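PDB 1XEA: oxidoreductase, Gfo/Idh/MocA family from Vibrio cholerae, which probably works as a nucleotide-dependent oxidoreductase of the Gfo/Idh/MocA family, with an N-terminal Rossmann-type domain expected to bind NAD(P). Local coordinates for residues G158-H170 and H296-Q308. Numbering follows the deposited sequence.
Sequences GDIRTFVFDDFIH and HQLAEAICQQITQ
Ile160, Val164 and Phe165 pack against Ala299 and Cys303 in a largely apolar, roughly antiparallel helix pair; the axes of segments 160-170 and 296-308 approach to 9.6 Å, their directions 145° apart. It joins helix 160-175 to the long C-terminal helix 286-311, on the side of the fold built around the large mixed sheet: Phe168, whose ring edge meets Ile302 CD1, reaches with it to strand 196-206. Small residues suit the middle. Cys303 is a knob among Ile160, Arg161, Val164 and Phe165, its SG 3.6 Å from Val164 CB, while the Ala299 methyl lets Val164 CG1 come to 3.8 Å. Phe165 is the reciprocal knob, set among His296, Ala299, Glu300 and Cys303. Ala299 CB lies over one face of its ring in a CH-pi contact, and Cys303 SG meets the ring edge, 5.0 Å from the centroid. Towards the end of segment 158-170, Ile169 CD1 rests over the His296 imidazole, 4.0 Å from its centroid; ND1 is bonded to Asn292 O and NE2 to Leu96 N, which fixes the ring's rotation. At the other end, with CG1 anti to the carbonyl carbon (chi1 -55°), Ile160 extends CD1 against both Ile306 CG2 and Thr307 OG1.

Arg161 bends at chi2 and chi3, so that Cys303 SG lies over one face of the guanidinium, while Glu300 OE2 is near its edge. NH1 donates to Glu300 OE2 at 2.9 Å, NH2 adds a weak bond, and the two planes stand 52° apart. A water links NH2 to Thr307 OG1, and Gln304 NE2 holds Glu300 OE1. Shape complementarity thus joins the helices, while the flanking salt bridge probably favours both ionised forms.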
loop_
_atom_site.group_PDB
_atom_site.type_symbol
_atom_site.label_atom_id
_atom_site.label_comp_id
_atom_site.label_asym_id
_atom_site.label_seq_id
_atom_site.Cartn_x
_atom_site.Cartn_y
_atom_site.Cartn_z
ATOM N N GLY A 158 -16.983 19.071 -17.712
ATOM C CA GLY A 158 -18.361 19.239 -18.146
ATOM C C GLY A 158 -18.923 20.597 -17.773
ATOM O O GLY A 158 -18.221 21.421 -17.195
ATOM N N ASP A 159 -20.191 20.829 -18.093
ATOM C CA ASP A 159 -20.825 22.106 -17.791
ATOM C C ASP A 159 -21.174 22.223 -16.315
ATOM O O ASP A 159 -21.604 21.261 -15.681
ATOM C CB ASP A 159 -22.104 22.263 -18.596
ATOM C CG ASP A 159 -23.188 21.347 -18.106
ATOM O OD1 ASP A 159 -22.961 20.112 -18.157
ATOM O OD2 ASP A 159 -24.252 21.853 -17.660
ATOM N N ILE A 160 -21.019 23.431 -15.790
ATOM C CA ILE A 160 -21.308 23.721 -14.399
ATOM C C ILE A 160 -22.499 22.964 -13.847
ATOM O O ILE A 160 -22.365 22.216 -12.885
ATOM C CB ILE A 160 -21.553 25.208 -14.208
ATOM C CG1 ILE A 160 -20.349 25.978 -14.756
ATOM C CG2 ILE A 160 -21.796 25.510 -12.736
ATOM C CD1 ILE A 160 -20.511 27.466 -14.714
ATOM N N ARG A 161 -23.661 23.154 -14.455
ATOM C CA ARG A 161 -24.871 22.491 -13.995
ATOM C C ARG A 161 -24.711 21.000 -13.770
ATOM O O ARG A 161 -24.752 20.539 -12.635
ATOM C CB ARG A 161 -26.002 22.728 -14.988
ATOM C CG ARG A 161 -26.621 24.107 -14.887
ATOM C CD ARG A 161 -27.674 24.147 -13.814
ATOM N NE ARG A 161 -27.633 25.401 -13.084
ATOM C CZ ARG A 161 -28.531 25.757 -12.175
ATOM N NH1 ARG A 161 -29.546 24.948 -11.891
ATOM N NH2 ARG A 161 -28.403 26.914 -11.539
ATOM N N THR A 162 -24.546 20.246 -14.848
ATOM C CA THR A 162 -24.408 18.804 -14.736
ATOM C C THR A 162 -23.367 18.412 -13.704
ATOM O O THR A 162 -23.624 17.600 -12.818
ATOM C CB THR A 162 -24.003 18.185 -16.069
ATOM O OG1 THR A 162 -24.938 18.578 -17.078
ATOM C CG2 THR A 162 -23.991 16.669 -15.962
ATOM N N PHE A 163 -22.182 18.990 -13.843
ATOM C CA PHE A 163 -21.072 18.724 -12.941
ATOM C C PHE A 163 -21.508 18.833 -11.483
ATOM O O PHE A 163 -21.208 17.959 -10.680
ATOM C CB PHE A 163 -19.953 19.723 -13.235
ATOM C CG PHE A 163 -18.686 19.498 -12.451
ATOM C CD1 PHE A 163 -17.522 19.108 -13.103
ATOM C CD2 PHE A 163 -18.618 19.807 -11.100
ATOM C CE1 PHE A 163 -16.313 19.038 -12.428
ATOM C CE2 PHE A 163 -17.408 19.738 -10.421
ATOM C CZ PHE A 163 -16.254 19.358 -11.091
ATOM N N VAL A 164 -22.226 19.896 -11.143
ATOM C CA VAL A 164 -22.649 20.079 -9.769
ATOM C C VAL A 164 -23.852 19.257 -9.353
ATOM O O VAL A 164 -23.778 18.488 -8.399
ATOM C CB VAL A 164 -22.952 21.553 -9.458
ATOM C CG1 VAL A 164 -23.372 21.706 -8.004
ATOM C CG2 VAL A 164 -21.725 22.405 -9.729
ATOM N N PHE A 165 -24.968 19.403 -10.048
ATOM C CA PHE A 165 -26.148 18.656 -9.651
ATOM C C PHE A 165 -26.091 17.151 -9.859
ATOM O O PHE A 165 -26.682 16.399 -9.086
ATOM C CB PHE A 165 -27.395 19.230 -10.324
ATOM C CG PHE A 165 -27.970 20.411 -9.604
ATOM C CD1 PHE A 165 -27.392 21.669 -9.724
ATOM C CD2 PHE A 165 -29.071 20.262 -8.775
ATOM C CE1 PHE A 165 -27.901 22.758 -9.023
ATOM C CE2 PHE A 165 -29.582 21.346 -8.074
ATOM C CZ PHE A 165 -28.995 22.594 -8.202
ATOM N N ASP A 166 -25.376 16.692 -10.875
ATOM C CA ASP A 166 -25.323 15.256 -11.114
ATOM C C ASP A 166 -24.065 14.549 -10.619
ATOM O O ASP A 166 -23.941 13.330 -10.754
ATOM C CB ASP A 166 -25.522 14.971 -12.603
ATOM C CG ASP A 166 -26.836 15.513 -13.121
ATOM O OD1 ASP A 166 -27.906 15.085 -12.622
ATOM O OD2 ASP A 166 -26.801 16.375 -14.027
ATOM N N ASP A 167 -23.141 15.294 -10.022
ATOM C CA ASP A 167 -21.904 14.684 -9.562
ATOM C C ASP A 167 -21.410 15.226 -8.230
ATOM O O ASP A 167 -21.501 14.547 -7.205
ATOM C CB ASP A 167 -20.834 14.878 -10.634
ATOM C CG ASP A 167 -19.894 13.705 -10.733
ATOM O OD1 ASP A 167 -20.132 12.688 -10.051
ATOM O OD2 ASP A 167 -18.917 13.792 -11.504
ATOM N N PHE A 168 -20.892 16.453 -8.259
ATOM C CA PHE A 168 -20.351 17.120 -7.079
ATOM C C PHE A 168 -21.280 17.026 -5.880
ATOM O O PHE A 168 -20.844 17.054 -4.728
ATOM C CB PHE A 168 -20.077 18.590 -7.386
ATOM C CG PHE A 168 -19.313 19.290 -6.314
ATOM C CD1 PHE A 168 -17.981 18.964 -6.073
ATOM C CD2 PHE A 168 -19.921 20.270 -5.532
ATOM C CE1 PHE A 168 -17.258 19.605 -5.065
ATOM C CE2 PHE A 168 -19.209 20.922 -4.519
ATOM C CZ PHE A 168 -17.870 20.591 -4.281
ATOM N N ILE A 169 -22.571 16.910 -6.155
ATOM C CA ILE A 169 -23.549 16.818 -5.086
ATOM C C ILE A 169 -23.264 15.606 -4.210
ATOM O O ILE A 169 -23.641 15.581 -3.051
ATOM C CB ILE A 169 -24.977 16.734 -5.654
ATOM C CG1 ILE A 169 -25.987 17.066 -4.555
ATOM C CG2 ILE A 169 -25.232 15.347 -6.216
ATOM C CD1 ILE A 169 -27.308 17.527 -5.086
ATOM N N HIS A 170 -22.597 14.604 -4.770
ATOM C CA HIS A 170 -22.277 13.425 -3.998
ATOM C C HIS A 170 -21.340 13.808 -2.861
ATOM O O HIS A 170 -21.708 13.730 -1.694
ATOM C CB HIS A 170 -21.623 12.362 -4.868
ATOM C CG HIS A 170 -22.591 11.398 -5.471
ATOM N ND1 HIS A 170 -23.547 10.743 -4.725
ATOM C CD2 HIS A 170 -22.760 10.980 -6.747
ATOM C CE1 HIS A 170 -24.265 9.967 -5.515
ATOM N NE2 HIS A 170 -23.809 10.093 -6.749
ATOM N N HIS A 296 -29.203 20.672 -1.790
ATOM C CA HIS A 296 -29.622 21.119 -3.098
ATOM C C HIS A 296 -29.599 22.639 -3.134
ATOM O O HIS A 296 -29.297 23.229 -4.164
ATOM C CB HIS A 296 -31.015 20.596 -3.448
ATOM C CG HIS A 296 -31.057 19.122 -3.707
ATOM N ND1 HIS A 296 -31.134 18.192 -2.695
ATOM C CD2 HIS A 296 -31.014 18.420 -4.864
ATOM C CE1 HIS A 296 -31.140 16.978 -3.217
ATOM N NE2 HIS A 296 -31.068 17.089 -4.531
ATOM N N GLN A 297 -29.898 23.285 -2.018
ATOM C CA GLN A 297 -29.873 24.734 -2.024
ATOM C C GLN A 297 -28.429 25.192 -2.184
ATOM O O GLN A 297 -28.152 26.169 -2.880
ATOM C CB GLN A 297 -30.495 25.288 -0.737
ATOM C CG GLN A 297 -31.992 24.962 -0.606
ATOM C CD GLN A 297 -32.606 25.439 0.710
ATOM O OE1 GLN A 297 -32.028 25.264 1.787
ATOM N NE2 GLN A 297 -33.797 26.023 0.627
ATOM N N LEU A 298 -27.504 24.470 -1.553
ATOM C CA LEU A 298 -26.082 24.796 -1.644
ATOM C C LEU A 298 -25.578 24.581 -3.080
ATOM O O LEU A 298 -24.817 25.390 -3.613
ATOM C CB LEU A 298 -25.274 23.915 -0.693
ATOM C CG LEU A 298 -24.095 24.558 0.051
ATOM C CD1 LEU A 298 -23.109 23.456 0.374
ATOM C CD2 LEU A 298 -23.434 25.654 -0.762
ATOM N N ALA A 299 -25.999 23.479 -3.695
ATOM C CA ALA A 299 -25.599 23.185 -5.057
ATOM C C ALA A 299 -26.053 24.326 -5.962
ATOM O O ALA A 299 -25.321 24.755 -6.854
ATOM C CB ALA A 299 -26.213 21.877 -5.514
ATOM N N GLU A 300 -27.267 24.813 -5.729
ATOM C CA GLU A 300 -27.813 25.913 -6.514
ATOM C C GLU A 300 -26.886 27.112 -6.400
ATOM O O GLU A 300 -26.448 27.672 -7.408
ATOM C CB GLU A 300 -29.197 26.296 -5.991
ATOM C CG GLU A 300 -30.334 25.945 -6.937
ATOM C CD GLU A 300 -30.211 26.658 -8.267
ATOM O OE1 GLU A 300 -30.114 27.906 -8.261
ATOM O OE2 GLU A 300 -30.217 25.970 -9.312
ATOM N N ALA A 301 -26.594 27.484 -5.155
ATOM C CA ALA A 301 -25.728 28.612 -4.844
ATOM C C ALA A 301 -24.391 28.485 -5.551
ATOM O O ALA A 301 -23.910 29.432 -6.172
ATOM C CB ALA A 301 -25.514 28.692 -3.354
ATOM N N ILE A 302 -23.794 27.304 -5.463
ATOM C CA ILE A 302 -22.503 27.069 -6.093
ATOM C C ILE A 302 -22.563 27.308 -7.598
ATOM O O ILE A 302 -21.705 27.994 -8.160
ATOM C CB ILE A 302 -22.001 25.636 -5.795
ATOM C CG1 ILE A 302 -21.759 25.495 -4.284
ATOM C CG2 ILE A 302 -20.732 25.347 -6.585
ATOM C CD1 ILE A 302 -21.450 24.092 -3.811
ATOM N N CYS A 303 -23.590 26.759 -8.244
ATOM C CA CYS A 303 -23.764 26.911 -9.690
ATOM C C CYS A 303 -23.840 28.361 -10.129
ATOM O O CYS A 303 -23.210 28.761 -11.107
ATOM C CB CYS A 303 -25.034 26.199 -10.142
ATOM S SG CYS A 303 -24.815 24.455 -10.423
ATOM N N GLN A 304 -24.627 29.141 -9.399
ATOM C CA GLN A 304 -24.798 30.544 -9.713
ATOM C C GLN A 304 -23.526 31.353 -9.580
ATOM O O GLN A 304 -23.089 31.966 -10.548
ATOM C CB GLN A 304 -25.899 31.141 -8.852
ATOM C CG GLN A 304 -27.270 30.779 -9.388
ATOM C CD GLN A 304 -28.386 31.299 -8.524
ATOM O OE1 GLN A 304 -28.464 32.495 -8.248
ATOM N NE2 GLN A 304 -29.263 30.405 -8.089
ATOM N N GLN A 305 -22.919 31.360 -8.400
ATOM C CA GLN A 305 -21.704 32.132 -8.237
ATOM C C GLN A 305 -20.667 31.831 -9.329
ATOM O O GLN A 305 -19.932 32.726 -9.745
ATOM C CB GLN A 305 -21.101 31.899 -6.854
ATOM C CG GLN A 305 -19.967 32.856 -6.548
ATOM C CD GLN A 305 -19.446 32.718 -5.124
ATOM O OE1 GLN A 305 -19.080 31.626 -4.689
ATOM N NE2 GLN A 305 -19.400 33.833 -4.392
ATOM N N ILE A 306 -20.611 30.587 -9.804
ATOM C CA ILE A 306 -19.652 30.211 -10.851
ATOM C C ILE A 306 -20.093 30.771 -12.207
ATOM O O ILE A 306 -19.369 31.544 -12.829
ATOM C CB ILE A 306 -19.495 28.659 -10.975
ATOM C CG1 ILE A 306 -18.986 28.059 -9.665
ATOM C CG2 ILE A 306 -18.493 28.318 -12.061
ATOM C CD1 ILE A 306 -18.945 26.535 -9.661
ATOM N N THR A 307 -21.279 30.371 -12.660
ATOM C CA THR A 307 -21.814 30.840 -13.933
ATOM C C THR A 307 -21.647 32.352 -14.045
ATOM O O THR A 307 -21.253 32.860 -15.091
ATOM C CB THR A 307 -23.306 30.493 -14.064
ATOM O OG1 THR A 307 -23.470 29.071 -14.048
ATOM C CG2 THR A 307 -23.871 31.047 -15.355
ATOM N N GLN A 308 -21.947 33.061 -12.960
ATOM C CA GLN A 308 -21.817 34.512 -12.920
ATOM C C GLN A 308 -20.361 34.915 -13.083
ATOM O O GLN A 308 -19.985 35.540 -14.071
ATOM C CB GLN A 308 -22.316 35.062 -11.586
ATOM C CG GLN A 308 -22.052 36.554 -11.419
ATOM C CD GLN A 308 -21.581 36.927 -10.017
ATOM O OE1 GLN A 308 -20.577 36.402 -9.525
ATOM N NE2 GLN A 308 -22.298 37.849 -9.375
HETATM O O HOH W 1 -26.154 28.688 -13.080
#